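Putative exported protein (Bordetella pertussis, PDB 2DVZ) probably serves as the periplasmic solute receptor of a tripartite tricarboxylate-type transporter, closing its two lobes around a bound glutamate. Local coordinates at residues P26-G31 against S178-A183. Sequence-based numbering, arbitrary orientation.
Sequences PFAPGG and SGPAVA. With GLU (glutamic acid), chain G.
Gly31 and Gly179 bring their backbones together, CA to CA 4.6 Å, across the ligand cleft of this periplasmic binding protein fold. The loop 26-31, which contains a type II turn from Ala28 to Gly31 and leads into helix 32-48, comes from one lobe; the first turn of helix 178-187 comes from the other. Direct contact is slight: Pro29 O and Gly30 O rest near Gly179 CA, and Ala28 CB meets Pro180 CD, 4.3 Å away. The bound glutamate does more of the joining. Its side chain lies over one face of Phe27, with ligand CG 3.7 Å above the ring plane, over its centre; chi1 of -75° brings the ring to the ligand and chi2 of -77° turns its face to it. On the helix side Ser178 N, at the helix N-terminus, donates to ligand OE2 (2.9 Å, N-H...O 150°); the dipole at this helix end would probably favour the carboxylate. The Ser178 hydroxyl turns instead to Asp195, while Thr33, Ser85 and Ser149 also bond the ligand. One water completes the bridge: it is hydrogen-bonded to Ala28 O and to ligand OE2, the latter 2.6 Å away, and accepts from Gly179 N at 3.2 Å.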
loop_
_atom_site.group_PDB
_atom_site.type_symbol
_atom_site.label_atom_id
_atom_site.label_comp_id
_atom_site.label_asym_id
_atom_site.label_seq_id
_atom_site.Cartn_x
_atom_site.Cartn_y
_atom_site.Cartn_z
ATOM N N PRO A 26 -4.279 4.527 -8.118
ATOM C CA PRO A 26 -3.025 4.666 -8.855
ATOM C C PRO A 26 -2.243 3.349 -9.036
ATOM O O PRO A 26 -1.047 3.367 -9.240
ATOM C CB PRO A 26 -2.270 5.693 -8.014
ATOM C CG PRO A 26 -2.710 5.333 -6.595
ATOM C CD PRO A 26 -4.172 5.080 -6.759
ATOM N N PHE A 27 -2.942 2.210 -9.021
ATOM C CA PHE A 27 -2.315 0.908 -9.216
ATOM C C PHE A 27 -3.235 0.003 -10.010
ATOM O O PHE A 27 -4.432 0.222 -10.071
ATOM C CB PHE A 27 -1.963 0.268 -7.868
ATOM C CG PHE A 27 -0.788 0.884 -7.224
ATOM C CD1 PHE A 27 0.511 0.582 -7.680
ATOM C CD2 PHE A 27 -0.948 1.812 -6.195
ATOM C CE1 PHE A 27 1.621 1.175 -7.122
ATOM C CE2 PHE A 27 0.180 2.414 -5.612
ATOM C CZ PHE A 27 1.470 2.091 -6.081
ATOM N N ALA A 28 -2.656 -1.038 -10.590
ATOM C CA ALA A 28 -3.386 -2.055 -11.354
ATOM C C ALA A 28 -4.451 -2.753 -10.492
ATOM O O ALA A 28 -4.363 -2.740 -9.260
ATOM C CB ALA A 28 -2.379 -3.093 -11.898
ATOM N N PRO A 29 -5.459 -3.355 -11.134
ATOM C CA PRO A 29 -6.446 -4.148 -10.429
ATOM C C PRO A 29 -5.832 -5.287 -9.607
ATOM O O PRO A 29 -4.831 -5.923 -10.022
ATOM C CB PRO A 29 -7.327 -4.719 -11.571
ATOM C CG PRO A 29 -7.179 -3.757 -12.644
ATOM C CD PRO A 29 -5.753 -3.299 -12.582
ATOM N N GLY A 30 -6.415 -5.509 -8.431
ATOM C CA GLY A 30 -6.122 -6.706 -7.685
ATOM C C GLY A 30 -4.931 -6.551 -6.778
ATOM O O GLY A 30 -4.413 -7.547 -6.275
ATOM N N GLY A 31 -4.459 -5.320 -6.585
ATOM C CA GLY A 31 -3.499 -5.045 -5.510
ATOM C C GLY A 31 -4.299 -4.637 -4.285
ATOM O O GLY A 31 -5.532 -4.633 -4.329
ATOM N N SER A 178 1.030 -4.827 -7.323
ATOM C CA SER A 178 1.149 -6.141 -6.706
ATOM C C SER A 178 0.252 -7.210 -7.352
ATOM O O SER A 178 0.586 -8.408 -7.300
ATOM C CB SER A 178 0.867 -6.028 -5.229
ATOM O OG SER A 178 1.860 -5.208 -4.635
ATOM N N GLY A 179 -0.867 -6.802 -7.955
ATOM C CA GLY A 179 -1.699 -7.719 -8.751
ATOM C C GLY A 179 -0.859 -8.657 -9.618
ATOM O O GLY A 179 -0.846 -9.883 -9.388
ATOM N N PRO A 180 -0.205 -8.116 -10.661
ATOM C CA PRO A 180 0.642 -8.988 -11.466
ATOM C C PRO A 180 1.827 -9.612 -10.724
ATOM O O PRO A 180 2.292 -10.692 -11.136
ATOM C CB PRO A 180 1.102 -8.078 -12.622
ATOM C CG PRO A 180 0.015 -7.006 -12.684
ATOM C CD PRO A 180 -0.308 -6.764 -11.249
ATOM N N ALA A 181 2.318 -8.952 -9.665
ATOM C CA ALA A 181 3.420 -9.509 -8.903
ATOM C C ALA A 181 2.986 -10.775 -8.159
ATOM O O ALA A 181 3.690 -11.778 -8.173
ATOM C CB ALA A 181 4.022 -8.460 -7.947
ATOM N N VAL A 182 1.817 -10.734 -7.521
ATOM C CA VAL A 182 1.305 -11.862 -6.754
ATOM C C VAL A 182 1.166 -13.092 -7.660
ATOM O O VAL A 182 1.538 -14.223 -7.276
ATOM C CB VAL A 182 -0.028 -11.489 -5.989
ATOM C CG1 VAL A 182 -0.792 -12.745 -5.517
ATOM C CG2 VAL A 182 0.242 -10.528 -4.812
ATOM N N ALA A 183 0.664 -12.877 -8.874
ATOM C CA ALA A 183 0.516 -13.966 -9.838
ATOM C C ALA A 183 1.876 -14.543 -10.330
ATOM O O ALA A 183 2.002 -15.757 -10.539
ATOM C CB ALA A 183 -0.360 -13.532 -11.006
HETATM N N GLU G . 2.569 -0.571 -3.314
HETATM C CA GLU G . 1.282 0.134 -3.153
HETATM C C GLU G . 1.195 0.865 -1.824
HETATM O O GLU G . 0.376 0.599 -0.937
HETATM C CB GLU G . 0.111 -0.809 -3.409
HETATM C CG GLU G . 0.332 -1.686 -4.654
HETATM C CD GLU G . -0.933 -2.078 -5.361
HETATM O OE1 GLU G . -2.003 -1.639 -4.889
HETATM O OE2 GLU G . -0.867 -2.806 -6.415
HETATM O OXT GLU G . 1.958 1.827 -1.636
HETATM O O HOH W 1 -2.119 -3.871 -8.399
#